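Local coordinates for protein imelysin (Bacteroides ovatus ATCC 8483, PDB 3OYV) that is an imelysin-like, probably outer-membrane protein thought to take part in bacterial iron uptake, at residues F60-C74 / N221-D235. Sequence-based numbering, arbitrary orientation. Where two conformers were deposited one is given.
Sequences FKAHSGSPYASALSC and NTDAVLNPVVTQYVD
Lys61, Ala71 and Leu72 lie with their CA atoms over those of Thr231, Asp223 and Asn221; the end of helix 56-62 and the first turn of helix 71-102 lie against the opening turns of helix 223-261 and Asn221 just before it, the loop between them touching only through His63 and Ser70. Two knobs fill holes: Ala71 sits among Asp223, Leu226, Asn227 and Val230, and Val230 sits among Phe60, Lys61, Ala71 and Cys74. The two methyls of Val230 divide the work. Val230 CG2 meets Cys74 CB at 3.7 Å, and CG1 meets the Phe60 ring obliquely; Val234 CG2 comes to the ring's edge, 3.6 Å from Phe60 CD2. Cys74 SG lies over the centre of one face of that ring, and the ring of Phe290 meets it too. Lys61, bent at chi3 (-73°), passes CG and CD across Val234 and beside Thr231 and brings NZ to the syn lone pair of Asp235 OD1 at 2.8 Å, a salt bridge. A methionine in its place would probably leave the Asp235 carboxylate without its charged mate. Asp223 OD1 receives Ala71 N at 2.9 Å in a nearly straight bond (166°) from above the carboxylate plane; water 3 gives a proton to the same oxygen, accepts from Leu72 N and donates to Asn221 O. The His63 ring lies with one face against the Ser70–Ala71 peptide. His63 NE2 makes a weak, bent bond to Asn227 OD1 (2.8 Å) and also meets water 1, which donates to Lys61 O and Asn227 O, while water 2 links ND1 to Asp223 OD2. The contact thus joins apolar packing around Val230 to a water-bridged polar network around His63 and Asp223, whose negative charge probably offsets the partial positive charge at the N-terminal end of helix 71-102.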
loop_
_atom_site.group_PDB
_atom_site.type_symbol
_atom_site.label_atom_id
_atom_site.label_comp_id
_atom_site.label_asym_id
_atom_site.label_seq_id
_atom_site.Cartn_x
_atom_site.Cartn_y
_atom_site.Cartn_z
ATOM N N PHE A 60 14.761 6.775 -14.087
ATOM C CA PHE A 60 14.966 5.375 -13.801
ATOM C C PHE A 60 15.228 4.579 -15.073
ATOM O O PHE A 60 16.092 3.705 -15.079
ATOM C CB PHE A 60 13.776 4.825 -13.033
ATOM C CG PHE A 60 14.068 3.557 -12.254
ATOM C CD1 PHE A 60 14.900 3.573 -11.136
ATOM C CD2 PHE A 60 13.511 2.355 -12.642
ATOM C CE1 PHE A 60 15.139 2.395 -10.412
ATOM C CE2 PHE A 60 13.754 1.212 -11.940
ATOM C CZ PHE A 60 14.552 1.212 -10.824
ATOM N N LYS A 61 14.478 4.850 -16.139
ATOM C CA LYS A 61 14.710 4.154 -17.401
ATOM C C LYS A 61 16.049 4.479 -18.047
ATOM O O LYS A 61 16.605 3.650 -18.777
ATOM C CB LYS A 61 13.591 4.437 -18.418
ATOM C CG LYS A 61 12.282 3.861 -17.950
ATOM C CD LYS A 61 11.137 4.064 -18.953
ATOM C CE LYS A 61 10.674 5.522 -18.987
ATOM N NZ LYS A 61 9.639 5.750 -20.032
ATOM N N ALA A 62 16.544 5.689 -17.833
ATOM C CA ALA A 62 17.828 6.090 -18.414
ATOM C C ALA A 62 19.007 5.520 -17.638
ATOM O O ALA A 62 20.034 5.183 -18.226
ATOM C CB ALA A 62 17.952 7.626 -18.467
ATOM N N HIS A 63 18.865 5.466 -16.320
ATOM C CA HIS A 63 19.860 4.974 -15.390
ATOM C C HIS A 63 21.289 5.338 -15.792
ATOM O O HIS A 63 22.133 4.472 -16.025
ATOM C CB HIS A 63 19.674 3.479 -15.109
ATOM C CG HIS A 63 19.534 2.618 -16.332
ATOM N ND1 HIS A 63 20.595 2.317 -17.162
ATOM C CD2 HIS A 63 18.452 1.982 -16.853
ATOM C CE1 HIS A 63 20.168 1.538 -18.143
ATOM N NE2 HIS A 63 18.870 1.335 -17.991
ATOM N N SER A 64 21.552 6.642 -15.843
ATOM C CA SER A 64 22.807 7.137 -16.403
ATOM C C SER A 64 23.765 7.721 -15.379
ATOM O O SER A 64 24.798 8.287 -15.755
ATOM C CB SER A 64 22.483 8.196 -17.435
ATOM O OG SER A 64 21.790 9.266 -16.825
ATOM N N GLY A 65 23.437 7.586 -14.107
ATOM C CA GLY A 65 24.261 8.155 -13.038
ATOM C C GLY A 65 23.760 7.684 -11.699
ATOM O O GLY A 65 22.652 7.166 -11.595
ATOM N N SER A 66 24.552 7.878 -10.652
ATOM C CA SER A 66 24.148 7.499 -9.300
ATOM C C SER A 66 22.760 8.070 -9.009
ATOM O O SER A 66 22.440 9.175 -9.476
ATOM C CB SER A 66 25.164 8.011 -8.252
ATOM O OG SER A 66 24.749 7.713 -6.934
ATOM N N PRO A 67 21.927 7.321 -8.266
ATOM C CA PRO A 67 22.168 6.014 -7.657
ATOM C C PRO A 67 21.894 4.830 -8.599
ATOM O O PRO A 67 22.056 3.675 -8.177
ATOM C CB PRO A 67 21.178 5.999 -6.489
ATOM C CG PRO A 67 20.037 6.840 -6.971
ATOM C CD PRO A 67 20.537 7.759 -8.053
ATOM N N TYR A 68 21.489 5.119 -9.840
ATOM C CA TYR A 68 21.182 4.075 -10.831
ATOM C C TYR A 68 21.988 4.296 -12.089
ATOM O O TYR A 68 21.598 5.049 -12.997
ATOM C CB TYR A 68 19.664 4.022 -11.149
ATOM C CG TYR A 68 18.864 3.807 -9.887
ATOM C CD1 TYR A 68 19.046 2.674 -9.105
ATOM C CD2 TYR A 68 17.975 4.774 -9.432
ATOM C CE1 TYR A 68 18.357 2.497 -7.927
ATOM C CE2 TYR A 68 17.268 4.593 -8.267
ATOM C CZ TYR A 68 17.470 3.467 -7.504
ATOM O OH TYR A 68 16.793 3.285 -6.314
ATOM N N ALA A 69 23.132 3.626 -12.142
ATOM C CA ALA A 69 24.086 3.808 -13.223
ATOM C C ALA A 69 24.047 2.695 -14.272
ATOM O O ALA A 69 24.811 2.750 -15.248
ATOM C CB ALA A 69 25.511 3.906 -12.635
ATOM N N SER A 70 23.179 1.704 -14.052
ATOM C CA SER A 70 23.077 0.570 -14.950
ATOM C C SER A 70 21.694 -0.019 -14.827
ATOM O O SER A 70 21.013 0.185 -13.819
ATOM C CB SER A 70 24.129 -0.498 -14.591
ATOM O OG SER A 70 23.844 -1.102 -13.344
ATOM N N ALA A 71 21.301 -0.805 -15.819
ATOM C CA ALA A 71 20.051 -1.539 -15.700
ATOM C C ALA A 71 20.128 -2.564 -14.568
ATOM O O ALA A 71 19.139 -2.812 -13.885
ATOM C CB ALA A 71 19.660 -2.208 -17.041
ATOM N N LEU A 72 21.301 -3.178 -14.364
ATOM C CA LEU A 72 21.484 -4.089 -13.245
ATOM C C LEU A 72 21.160 -3.411 -11.924
ATOM O O LEU A 72 20.473 -3.996 -11.099
ATOM C CB LEU A 72 22.901 -4.677 -13.219
ATOM C CG LEU A 72 23.229 -5.557 -12.022
ATOM C CD1 LEU A 72 22.276 -6.726 -11.945
ATOM C CD2 LEU A 72 24.685 -6.027 -12.045
ATOM N N SER A 73 21.659 -2.194 -11.710
ATOM C CA SER A 73 21.376 -1.455 -10.477
ATOM C C SER A 73 19.864 -1.255 -10.279
ATOM O O SER A 73 19.318 -1.443 -9.178
ATOM C CB SER A 73 22.068 -0.097 -10.528
ATOM O OG SER A 73 21.881 0.609 -9.318
ATOM N N CYS A 74 19.188 -0.887 -11.365
ATOM C CA CYS A 74 17.736 -0.740 -11.314
ATOM C C CYS A 74 17.081 -2.055 -10.911
ATOM O O CYS A 74 16.194 -2.093 -10.055
ATOM C CB CYS A 74 17.161 -0.354 -12.676
ATOM S SG CYS A 74 17.656 1.257 -13.252
ATOM N N ASN A 221 22.727 -9.770 -17.144
ATOM C CA ASN A 221 22.772 -8.520 -16.404
ATOM C C ASN A 221 23.309 -7.311 -17.154
ATOM O O ASN A 221 23.552 -6.270 -16.556
ATOM C CB ASN A 221 23.444 -8.694 -15.060
ATOM C CG ASN A 221 24.911 -9.018 -15.160
ATOM O OD1 ASN A 221 25.562 -8.831 -16.214
ATOM N ND2 ASN A 221 25.468 -9.486 -14.042
ATOM N N THR A 222 23.471 -7.454 -18.464
ATOM C CA THR A 222 23.843 -6.355 -19.321
ATOM C C THR A 222 22.689 -5.384 -19.500
ATOM O O THR A 222 21.534 -5.764 -19.365
ATOM C CB THR A 222 24.286 -6.863 -20.707
ATOM O OG1 THR A 222 23.192 -7.554 -21.323
ATOM C CG2 THR A 222 25.550 -7.789 -20.600
ATOM N N ASP A 223 23.004 -4.152 -19.876
ATOM C CA ASP A 223 21.937 -3.230 -20.298
ATOM C C ASP A 223 21.163 -3.782 -21.501
ATOM O O ASP A 223 19.945 -3.593 -21.616
ATOM C CB ASP A 223 22.495 -1.842 -20.621
ATOM C CG ASP A 223 22.882 -1.033 -19.384
ATOM O OD1 ASP A 223 22.759 -1.510 -18.243
ATOM O OD2 ASP A 223 23.305 0.135 -19.588
ATOM N N ALA A 224 21.825 -4.498 -22.410
ATOM C CA ALA A 224 21.095 -5.040 -23.553
ATOM C C ALA A 224 19.982 -5.988 -23.105
ATOM O O ALA A 224 18.885 -5.995 -23.652
ATOM C CB ALA A 224 22.048 -5.773 -24.523
ATOM N N VAL A 225 20.269 -6.808 -22.109
ATOM C CA VAL A 225 19.251 -7.704 -21.591
ATOM C C VAL A 225 18.240 -6.986 -20.699
ATOM O O VAL A 225 17.045 -7.201 -20.820
ATOM C CB VAL A 225 19.857 -8.909 -20.859
ATOM C CG1 VAL A 225 18.777 -9.728 -20.179
ATOM C CG2 VAL A 225 20.645 -9.775 -21.886
ATOM N N LEU A 226 18.709 -6.127 -19.803
ATOM C CA LEU A 226 17.842 -5.617 -18.739
ATOM C C LEU A 226 17.142 -4.287 -19.015
ATOM O O LEU A 226 16.121 -4.000 -18.413
ATOM C CB LEU A 226 18.577 -5.594 -17.402
ATOM C CG LEU A 226 18.965 -6.971 -16.809
ATOM C CD1 LEU A 226 19.712 -6.750 -15.487
ATOM C CD2 LEU A 226 17.774 -7.857 -16.605
ATOM N N ASN A 227 17.661 -3.498 -19.954
ATOM C CA ASN A 227 16.979 -2.258 -20.301
ATOM C C ASN A 227 15.496 -2.456 -20.625
ATOM O O ASN A 227 14.669 -1.694 -20.132
ATOM C CB ASN A 227 17.654 -1.536 -21.455
ATOM C CG ASN A 227 18.867 -0.719 -21.046
ATOM O OD1 ASN A 227 19.264 -0.683 -19.887
ATOM N ND2 ASN A 227 19.493 -0.052 -22.036
ATOM N N PRO A 228 15.148 -3.425 -21.493
ATOM C CA PRO A 228 13.724 -3.552 -21.821
ATOM C C PRO A 228 12.888 -3.980 -20.628
ATOM O O PRO A 228 11.697 -3.674 -20.568
ATOM C CB PRO A 228 13.691 -4.578 -22.964
ATOM C CG PRO A 228 15.006 -5.064 -23.126
ATOM C CD PRO A 228 16.010 -4.217 -22.385
ATOM N N VAL A 229 13.504 -4.719 -19.717
ATOM C CA VAL A 229 12.817 -5.130 -18.493
ATOM C C VAL A 229 12.505 -3.853 -17.657
ATOM O O VAL A 229 11.383 -3.684 -17.161
ATOM C CB VAL A 229 13.651 -6.138 -17.690
ATOM C CG1 VAL A 229 13.008 -6.375 -16.311
ATOM C CG2 VAL A 229 13.831 -7.453 -18.482
ATOM N N VAL A 230 13.496 -2.979 -17.497
ATOM C CA VAL A 230 13.322 -1.738 -16.722
ATOM C C VAL A 230 12.253 -0.842 -17.367
ATOM O O VAL A 230 11.365 -0.316 -16.695
ATOM C CB VAL A 230 14.624 -1.007 -16.490
ATOM C CG1 VAL A 230 14.378 0.320 -15.774
ATOM C CG2 VAL A 230 15.620 -1.899 -15.700
ATOM N N THR A 231 12.316 -0.699 -18.674
ATOM C CA THR A 231 11.412 0.180 -19.389
ATOM C C THR A 231 9.989 -0.312 -19.244
ATOM O O THR A 231 9.065 0.470 -18.949
ATOM C CB THR A 231 11.873 0.317 -20.848
ATOM O OG1 THR A 231 13.102 0.998 -20.843
ATOM C CG2 THR A 231 10.825 1.039 -21.717
ATOM N N GLN A 232 9.789 -1.612 -19.454
ATOM C CA GLN A 232 8.455 -2.213 -19.311
ATOM C C GLN A 232 7.909 -2.085 -17.894
ATOM O O GLN A 232 6.719 -1.812 -17.676
ATOM C CB GLN A 232 8.425 -3.673 -19.774
ATOM C CG GLN A 232 7.147 -4.436 -19.596
ATOM C CD GLN A 232 6.008 -3.965 -20.444
ATOM O OE1 GLN A 232 6.168 -3.189 -21.391
ATOM N NE2 GLN A 232 4.841 -4.469 -20.136
ATOM N N TYR A 233 8.779 -2.329 -16.914
ATOM C CA TYR A 233 8.381 -2.227 -15.512
ATOM C C TYR A 233 7.873 -0.829 -15.177
ATOM O O TYR A 233 6.831 -0.642 -14.562
ATOM C CB TYR A 233 9.574 -2.600 -14.654
ATOM C CG TYR A 233 9.507 -2.354 -13.166
ATOM C CD1 TYR A 233 8.995 -3.289 -12.285
ATOM C CD2 TYR A 233 10.046 -1.187 -12.648
ATOM C CE1 TYR A 233 8.986 -3.055 -10.907
ATOM C CE2 TYR A 233 10.095 -0.949 -11.282
ATOM C CZ TYR A 233 9.576 -1.905 -10.425
ATOM O OH TYR A 233 9.655 -1.694 -9.063
ATOM N N VAL A 234 8.612 0.166 -15.615
ATOM C CA VAL A 234 8.227 1.556 -15.332
ATOM C C VAL A 234 6.954 1.916 -16.092
ATOM O O VAL A 234 5.998 2.466 -15.513
ATOM C CB VAL A 234 9.362 2.523 -15.686
ATOM C CG1 VAL A 234 8.896 3.991 -15.669
ATOM C CG2 VAL A 234 10.584 2.316 -14.740
ATOM N N ASP A 235 6.904 1.598 -17.381
ATOM C CA ASP A 235 5.821 2.096 -18.235
ATOM C C ASP A 235 4.528 1.323 -18.091
ATOM O O ASP A 235 3.476 1.919 -18.315
ATOM C CB ASP A 235 6.264 2.111 -19.724
ATOM C CG ASP A 235 7.289 3.174 -20.049
ATOM O OD1 ASP A 235 7.461 4.101 -19.238
ATOM O OD2 ASP A 235 7.899 3.056 -21.140
HETATM O O HOH W 1 16.275 0.943 -19.294
HETATM O O HOH W 2 23.269 2.289 -18.029
HETATM O O HOH W 3 23.374 -3.465 -16.476
#